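Local coordinates for protein tyrosine phosphatase PRL-1 (PDB 3S4O) that removes phosphate from phosphotyrosine in proteins and may act as a virulence factor supporting survival of the parasite inside host macrophages, at residues D11-D14 with R20-F23; K92-E97 with P110-H115; A130-G135 with L140-L145. All blocks are in the same frame, centred on the assembly; numbering follows the deposited sequence.

Interaction 1: residues D11-D14 with R20-F23; sequences DCCD and RVLF
Cys12 and Phe23 are paired through their backbones. Cys12 N donates to Phe23 O at 3.0 Å, nearly straight at 169°. The carbonyl of Cys12 then serves two neighbours: Leu22 N reaches Cys12 O at 2.8 Å, although the bond is bent to 146° at hydrogen, and Phe23 N makes a weaker, longer bond to the same oxygen. Further on, Asp14 N donates a hydrogen bond to Arg20 O, 2.6 Å.

With two consecutive residues, Leu22 and Phe23, facing the single residue Cys12, the geometry is that of a classic beta bulge. It lies in the antiparallel hairpin of strands 7-13 and 21-28 and shifts the register by one, so that Cys13 comes opposite Val21, their CA atoms 4.2 Å apart, as a non-hydrogen-bonded pair.

Side-chain packing adds to the backbone bonds. Cys12 CB approaches the edge of the Phe23 ring at CD2, near the ring plane; the Phe23 side chain also touches Leu94 and Glu97 of helix 84-103. The CB of Leu22 points toward 11-14, with CD1 3.7 Å from Asp14 CB and CD2 in a methyl-to-carbonyl contact with Cys13 O. The Asp11 side chain crosses that of Val21 at about a right angle, OD2 4.0 Å from Val21 CG2; its OD1 is hydrogen-bonded to His24 ND1.

Charge adds at most a loose attraction. Asp14 turns CG roughly anti to the backbone N (chi1 -152°), which sets its carboxylate by Leu22 CD1 and Arg20 CD. Asp14 OD2 and Arg20 NE are 4.6 Å apart, with no N-H aimed at the oxygen, and the arginine is poorly ordered.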
loop_
_atom_site.group_PDB
_atom_site.type_symbol
_atom_site.label_atom_id
_atom_site.label_comp_id
_atom_site.label_asym_id
_atom_site.label_seq_id
_atom_site.Cartn_x
_atom_site.Cartn_y
_atom_site.Cartn_z
ATOM N N ASP A 11 5.149 2.321 -8.276
ATOM C CA ASP A 11 4.996 3.768 -8.275
ATOM C C ASP A 11 3.605 4.186 -8.748
ATOM O O ASP A 11 3.096 3.694 -9.750
ATOM C CB ASP A 11 6.058 4.436 -9.156
ATOM C CG ASP A 11 7.447 4.428 -8.523
ATOM O OD1 ASP A 11 7.568 4.187 -7.301
ATOM O OD2 ASP A 11 8.423 4.661 -9.260
ATOM N N CYS A 12 2.992 5.087 -7.995
ATOM C CA CYS A 12 1.775 5.763 -8.419
ATOM C C CYS A 12 2.169 7.164 -8.876
ATOM O O CYS A 12 2.628 7.980 -8.074
ATOM C CB CYS A 12 0.763 5.847 -7.275
ATOM S SG CYS A 12 -0.788 6.652 -7.718
ATOM N N CYS A 13 1.963 7.432 -10.162
ATOM C CA CYS A 13 2.442 8.660 -10.792
ATOM C C CYS A 13 1.362 9.720 -11.003
ATOM O O CYS A 13 0.187 9.405 -11.145
ATOM C CB CYS A 13 3.102 8.326 -12.133
ATOM S SG CYS A 13 4.555 7.252 -11.964
ATOM N N ASP A 14 1.792 10.983 -11.011
ATOM C CA ASP A 14 0.917 12.125 -11.308
ATOM C C ASP A 14 0.309 11.991 -12.719
ATOM O O ASP A 14 1.047 11.946 -13.713
ATOM C CB ASP A 14 1.702 13.442 -11.210
ATOM C CG ASP A 14 0.830 14.643 -10.838
ATOM O OD1 ASP A 14 -0.346 14.718 -11.256
ATOM O OD2 ASP A 14 1.346 15.541 -10.139
ATOM N N ARG A 20 6.205 12.604 -12.609
ATOM C CA ARG A 20 6.221 12.858 -11.170
ATOM C C ARG A 20 5.517 11.756 -10.400
ATOM O O ARG A 20 4.358 11.436 -10.676
ATOM C CB ARG A 20 5.573 14.224 -10.882
ATOM C CG ARG A 20 5.921 14.893 -9.545
ATOM C CD ARG A 20 4.659 15.313 -8.713
ATOM N NE ARG A 20 4.959 15.574 -7.298
ATOM C CZ ARG A 20 5.423 16.730 -6.817
ATOM N NH1 ARG A 20 5.668 17.764 -7.627
ATOM N NH2 ARG A 20 5.651 16.859 -5.513
ATOM N N VAL A 21 6.242 11.171 -9.446
ATOM C CA VAL A 21 5.688 10.170 -8.543
ATOM C C VAL A 21 4.955 10.822 -7.374
ATOM O O VAL A 21 5.525 11.677 -6.675
ATOM C CB VAL A 21 6.783 9.259 -7.964
ATOM C CG1 VAL A 21 6.165 8.237 -6.998
ATOM C CG2 VAL A 21 7.563 8.574 -9.092
ATOM N N LEU A 22 3.707 10.391 -7.165
ATOM C CA LEU A 22 2.885 10.825 -6.030
ATOM C C LEU A 22 3.211 10.032 -4.768
ATOM O O LEU A 22 3.426 10.614 -3.701
ATOM C CB LEU A 22 1.396 10.632 -6.326
ATOM C CG LEU A 22 0.516 11.746 -6.907
ATOM C CD1 LEU A 22 1.311 12.868 -7.525
ATOM C CD2 LEU A 22 -0.467 11.141 -7.892
ATOM N N PHE A 23 3.199 8.703 -4.898
ATOM C CA PHE A 23 3.536 7.769 -3.812
ATOM C C PHE A 23 4.359 6.595 -4.332
ATOM O O PHE A 23 4.149 6.125 -5.455
ATOM C CB PHE A 23 2.289 7.135 -3.172
ATOM C CG PHE A 23 1.157 8.073 -2.953
ATOM C CD1 PHE A 23 1.143 8.893 -1.838
ATOM C CD2 PHE A 23 0.068 8.104 -3.835
ATOM C CE1 PHE A 23 0.084 9.755 -1.613
ATOM C CE2 PHE A 23 -0.999 8.968 -3.619
ATOM C CZ PHE A 23 -0.981 9.798 -2.506
#

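Interaction 2: residues K92-E97 with P110-H115; sequences KLLDTE and PTIGVH
The contact belongs to the alpha/beta core of the protein tyrosine phosphatase fold, where helix 84-103 packs on strand 111-115, a strand that lies between 21-28 and 48-53 in the mixed sheet. Two pairs join the segments, Leu94 with Ile112 and Glu97 with Pro110. All four residues are buried, yet the area shared is small, 173 Å², and Leu94 CA and Ile112 CA are 9.4 Å apart, so side chains alone span the gap.

Leu94 meets Ile112 by its CD2 methyl, which lies 3.8 Å from Ile112 CD1; the two side chains run at a slant to one another. The CB of Ile112 is directed at the helix, and its CG1 stands anti to the carbonyl carbon (chi1 -67°), which turns CG1 toward the helix, while chi2 of 148° carries CD1 to Leu94. Phe23 and Trp90 also touch Ile112, extending the apolar cluster beyond this pair.

About one turn along the helix, Glu97 brings a carboxylate to the ring of Pro110. Its chain is bent at chi2 (-56°), and the glutamate chain and the proline ring run alongside one another, oppositely directed. No hydrogen bond crosses between the segments; the carboxylate is satisfied by other partners, with OE2 bonded to His50 NE2 on strand 48-53 and OE1 in a salt bridge with Arg100 of the same helix. The acid is thus fixed through both oxygens, which would be expected to favour its ionised form. Against the proline, Glu97 OE1 lies 3.4 Å from Pro110 CG and 3.7 Å from Pro110 CB.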
loop_
_atom_site.group_PDB
_atom_site.type_symbol
_atom_site.label_atom_id
_atom_site.label_comp_id
_atom_site.label_asym_id
_atom_site.label_seq_id
_atom_site.Cartn_x
_atom_site.Cartn_y
_atom_site.Cartn_z
ATOM N N LYS A 92 -8.235 8.447 3.054
ATOM C CA LYS A 92 -7.982 9.548 3.995
ATOM C C LYS A 92 -6.476 9.743 4.198
ATOM O O LYS A 92 -5.975 10.866 4.153
ATOM C CB LYS A 92 -8.657 9.312 5.356
ATOM C CG LYS A 92 -8.358 10.411 6.401
ATOM C CD LYS A 92 -9.042 11.731 6.057
ATOM C CE LYS A 92 -8.856 12.780 7.134
ATOM N NZ LYS A 92 -9.941 13.812 7.124
ATOM N N LEU A 93 -5.780 8.632 4.423
ATOM C CA LEU A 93 -4.324 8.624 4.586
ATOM C C LEU A 93 -3.610 9.163 3.337
ATOM O O LEU A 93 -2.687 9.955 3.427
ATOM C CB LEU A 93 -3.831 7.199 4.882
ATOM C CG LEU A 93 -2.321 6.929 4.875
ATOM C CD1 LEU A 93 -1.608 7.658 6.011
ATOM C CD2 LEU A 93 -2.043 5.445 4.951
ATOM N N LEU A 94 -4.048 8.719 2.169
ATOM C CA LEU A 94 -3.410 9.122 0.917
ATOM C C LEU A 94 -3.695 10.582 0.562
ATOM O O LEU A 94 -2.817 11.285 0.074
ATOM C CB LEU A 94 -3.839 8.176 -0.224
ATOM C CG LEU A 94 -3.370 6.715 -0.050
ATOM C CD1 LEU A 94 -3.646 5.866 -1.297
ATOM C CD2 LEU A 94 -1.902 6.613 0.331
ATOM N N ASP A 95 -4.919 11.033 0.815
ATOM C CA ASP A 95 -5.291 12.436 0.667
ATOM C C ASP A 95 -4.394 13.310 1.549
ATOM O O ASP A 95 -3.959 14.376 1.139
ATOM C CB ASP A 95 -6.755 12.688 1.072
ATOM C CG ASP A 95 -7.770 12.149 0.050
ATOM O OD1 ASP A 95 -7.363 11.700 -1.052
ATOM O OD2 ASP A 95 -8.989 12.147 0.369
ATOM N N THR A 96 -4.135 12.849 2.768
ATOM C CA THR A 96 -3.383 13.638 3.745
ATOM C C THR A 96 -1.932 13.729 3.326
ATOM O O THR A 96 -1.312 14.785 3.416
ATOM C CB THR A 96 -3.478 13.012 5.161
ATOM O OG1 THR A 96 -4.857 12.953 5.565
ATOM C CG2 THR A 96 -2.683 13.819 6.174
ATOM N N GLU A 97 -1.407 12.617 2.839
ATOM C CA GLU A 97 -0.031 12.574 2.349
ATOM C C GLU A 97 0.121 13.445 1.099
ATOM O O GLU A 97 1.154 14.087 0.883
ATOM C CB GLU A 97 0.393 11.130 2.056
ATOM C CG GLU A 97 0.833 10.334 3.295
ATOM C CD GLU A 97 1.959 11.017 4.072
ATOM O OE1 GLU A 97 2.987 11.367 3.451
ATOM O OE2 GLU A 97 1.809 11.231 5.300
ATOM N N PRO A 110 6.423 10.089 -0.497
ATOM C CA PRO A 110 6.467 9.063 0.533
ATOM C C PRO A 110 6.421 7.642 -0.001
ATOM O O PRO A 110 5.764 7.364 -1.008
ATOM C CB PRO A 110 5.203 9.307 1.352
ATOM C CG PRO A 110 4.344 10.141 0.537
ATOM C CD PRO A 110 5.093 10.699 -0.617
ATOM N N THR A 111 7.143 6.766 0.690
ATOM C CA THR A 111 7.026 5.342 0.513
ATOM C C THR A 111 6.041 4.840 1.560
ATOM O O THR A 111 6.119 5.191 2.744
ATOM C CB THR A 111 8.388 4.627 0.614
ATOM O OG1 THR A 111 9.262 5.135 -0.400
ATOM C CG2 THR A 111 8.233 3.122 0.406
ATOM N N ILE A 112 5.082 4.053 1.093
ATOM C CA ILE A 112 4.039 3.522 1.942
ATOM C C ILE A 112 4.040 2.026 1.777
ATOM O O ILE A 112 3.905 1.521 0.669
ATOM C CB ILE A 112 2.665 4.125 1.586
ATOM C CG1 ILE A 112 2.661 5.626 1.935
ATOM C CG2 ILE A 112 1.514 3.374 2.297
ATOM C CD1 ILE A 112 1.798 6.438 1.032
ATOM N N GLY A 113 4.232 1.319 2.881
ATOM C CA GLY A 113 4.289 -0.137 2.870
ATOM C C GLY A 113 2.957 -0.769 3.200
ATOM O O GLY A 113 2.175 -0.226 3.975
ATOM N N VAL A 114 2.703 -1.923 2.590
ATOM C CA VAL A 114 1.493 -2.690 2.820
ATOM C C VAL A 114 1.804 -4.186 2.847
ATOM O O VAL A 114 2.391 -4.719 1.922
ATOM C CB VAL A 114 0.406 -2.426 1.747
ATOM C CG1 VAL A 114 -0.923 -3.008 2.194
ATOM C CG2 VAL A 114 0.245 -0.941 1.470
ATOM N N HIS A 115 1.412 -4.855 3.926
ATOM C CA HIS A 115 1.579 -6.305 4.016
ATOM C C HIS A 115 0.346 -7.026 4.534
ATOM O O HIS A 115 -0.490 -6.457 5.221
ATOM C CB HIS A 115 2.821 -6.684 4.852
ATOM C CG HIS A 115 2.655 -6.513 6.330
ATOM N ND1 HIS A 115 1.951 -7.409 7.105
ATOM C CD2 HIS A 115 3.134 -5.574 7.180
ATOM C CE1 HIS A 115 1.977 -7.012 8.363
ATOM N NE2 HIS A 115 2.695 -5.904 8.437
#

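Interaction 3: residues A130-G135 with L140-L145; sequences ALVEYG and LDAIAL
Ala142 is the first residue of 140-145 to meet the preceding helix, and its CB is directed at Leu131 and Val132. That methyl lies 4.0 Å from Leu131 CD1 and 4.1 Å from Leu131 CB, so it rests along the leucine side chain rather than against a single atom. Val132 adds its CG2 branch, 4.2 Å from Ala142 CB. The small alanine coincides with the closest backbone approach, 6.2 Å between Leu131 CA and Ala142 CA.

Three residues on, Leu145 points back to the same leucine. A first torsion of -172° swings its CG clear of the backbone N, and chi2 of 35° turns CD2 toward Leu131. That methyl comes 4.1 Å from Leu131 CD1, which is therefore shared by Ala142 and Leu145. The pairing joins the end of helix 122-133 to helix 139-149 across a short connection. Beyond it, Leu131 also touches Cys12 of strand 7-13, and Val132 touches Ile162 of helix 156-164.

Every contact between the segments is carbon against carbon, with no hydrogen bond across, which implies that the two helices are held here by van der Waals and hydrophobic forces without directional bonding.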
loop_
_atom_site.group_PDB
_atom_site.type_symbol
_atom_site.label_atom_id
_atom_site.label_comp_id
_atom_site.label_asym_id
_atom_site.label_seq_id
_atom_site.Cartn_x
_atom_site.Cartn_y
_atom_site.Cartn_z
ATOM N N ALA A 130 -5.279 2.646 -5.231
ATOM C CA ALA A 130 -4.549 3.920 -5.202
ATOM C C ALA A 130 -4.190 4.353 -6.619
ATOM O O ALA A 130 -4.306 5.532 -6.961
ATOM C CB ALA A 130 -3.293 3.823 -4.342
ATOM N N LEU A 131 -3.772 3.391 -7.442
ATOM C CA LEU A 131 -3.426 3.658 -8.843
ATOM C C LEU A 131 -4.638 4.172 -9.617
ATOM O O LEU A 131 -4.516 5.059 -10.461
ATOM C CB LEU A 131 -2.882 2.406 -9.550
ATOM C CG LEU A 131 -1.489 1.890 -9.167
ATOM C CD1 LEU A 131 -1.230 0.554 -9.848
ATOM C CD2 LEU A 131 -0.412 2.865 -9.557
ATOM N N VAL A 132 -5.802 3.606 -9.335
ATOM C CA VAL A 132 -7.029 4.027 -9.994
ATOM C C VAL A 132 -7.456 5.413 -9.508
ATOM O O VAL A 132 -7.757 6.292 -10.315
ATOM C CB VAL A 132 -8.182 3.047 -9.764
ATOM C CG1 VAL A 132 -9.493 3.646 -10.263
ATOM C CG2 VAL A 132 -7.899 1.723 -10.467
ATOM N N GLU A 133 -7.447 5.612 -8.197
ATOM C CA GLU A 133 -7.960 6.847 -7.604
ATOM C C GLU A 133 -7.053 8.053 -7.863
ATOM O O GLU A 133 -7.539 9.127 -8.199
ATOM C CB GLU A 133 -8.176 6.668 -6.093
ATOM C CG GLU A 133 -8.809 7.857 -5.374
ATOM C CD GLU A 133 -10.022 8.410 -6.062
ATOM O OE1 GLU A 133 -10.877 7.606 -6.506
ATOM O OE2 GLU A 133 -10.100 9.662 -6.160
ATOM N N TYR A 134 -5.743 7.871 -7.700
ATOM C CA TYR A 134 -4.770 8.984 -7.775
ATOM C C TYR A 134 -3.958 8.987 -9.061
ATOM O O TYR A 134 -3.640 10.045 -9.593
ATOM C CB TYR A 134 -3.836 8.981 -6.551
ATOM C CG TYR A 134 -4.594 9.074 -5.245
ATOM C CD1 TYR A 134 -5.122 10.289 -4.801
ATOM C CD2 TYR A 134 -4.810 7.946 -4.464
ATOM C CE1 TYR A 134 -5.832 10.374 -3.615
ATOM C CE2 TYR A 134 -5.513 8.021 -3.286
ATOM C CZ TYR A 134 -6.030 9.234 -2.868
ATOM O OH TYR A 134 -6.736 9.292 -1.678
ATOM N N GLY A 135 -3.624 7.809 -9.562
ATOM C CA GLY A 135 -2.901 7.688 -10.825
ATOM C C GLY A 135 -3.796 7.793 -12.045
ATOM O O GLY A 135 -3.308 7.953 -13.157
ATOM N N LEU A 140 -8.274 -2.308 -15.166
ATOM C CA LEU A 140 -7.608 -3.414 -15.870
ATOM C C LEU A 140 -6.097 -3.204 -16.013
ATOM O O LEU A 140 -5.331 -4.164 -15.956
ATOM C CB LEU A 140 -8.225 -3.638 -17.250
ATOM C CG LEU A 140 -9.606 -4.321 -17.291
ATOM C CD1 LEU A 140 -9.988 -4.580 -18.756
ATOM C CD2 LEU A 140 -9.689 -5.616 -16.440
ATOM N N ASP A 141 -5.679 -1.954 -16.198
ATOM C CA ASP A 141 -4.255 -1.629 -16.309
ATOM C C ASP A 141 -3.561 -1.650 -14.935
ATOM O O ASP A 141 -2.368 -1.947 -14.848
ATOM C CB ASP A 141 -4.032 -0.253 -16.958
ATOM C CG ASP A 141 -4.372 -0.220 -18.452
ATOM O OD1 ASP A 141 -4.291 -1.261 -19.142
ATOM O OD2 ASP A 141 -4.715 0.883 -18.940
ATOM N N ALA A 142 -4.292 -1.314 -13.873
ATOM C CA ALA A 142 -3.714 -1.350 -12.530
ATOM C C ALA A 142 -3.439 -2.786 -12.128
ATOM O O ALA A 142 -2.437 -3.072 -11.469
ATOM C CB ALA A 142 -4.626 -0.686 -11.520
ATOM N N ILE A 143 -4.341 -3.682 -12.523
ATOM C CA ILE A 143 -4.222 -5.105 -12.202
ATOM C C ILE A 143 -3.044 -5.710 -12.961
ATOM O O ILE A 143 -2.227 -6.429 -12.391
ATOM C CB ILE A 143 -5.514 -5.888 -12.555
ATOM C CG1 ILE A 143 -6.670 -5.476 -11.641
ATOM C CG2 ILE A 143 -5.299 -7.384 -12.398
ATOM C CD1 ILE A 143 -8.036 -5.991 -12.117
ATOM N N ALA A 144 -2.961 -5.407 -14.249
ATOM C CA ALA A 144 -1.877 -5.898 -15.085
ATOM C C ALA A 144 -0.526 -5.425 -14.542
ATOM O O ALA A 144 0.436 -6.191 -14.510
ATOM C CB ALA A 144 -2.057 -5.424 -16.529
ATOM N N LEU A 145 -0.474 -4.162 -14.124
ATOM C CA LEU A 145 0.751 -3.540 -13.608
ATOM C C LEU A 145 1.253 -4.278 -12.374
ATOM O O LEU A 145 2.442 -4.591 -12.257
ATOM C CB LEU A 145 0.497 -2.070 -13.255
ATOM C CG LEU A 145 1.710 -1.221 -12.891
ATOM C CD1 LEU A 145 2.975 -1.601 -13.687
ATOM C CD2 LEU A 145 1.390 0.280 -13.050
#

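In the fold
Along the chain the three contacts follow in series. Interactions 1 and 2 have centres 12 Å apart and share the sheet, since strands 21-28 and 111-115 are neighbours in it; Phe23 CD1 lies 3.8 Å from Ile112 CD1. Interaction 3 is 11 Å from interaction 1, where Cys12 SG packs near Gly135 N, and 15 Å from interaction 2, where Asp95 OD1 and Tyr134 OH, 2.6 Å apart, form a probable hydrogen bond. Helix 84-103 is the shared element: Phe23 touches its Leu94 and Glu97, and Tyr134 touches Leu94. All three contacts belong to the scaffold, away from the thiosulfate pocket where Cys116 and Asp78 lie.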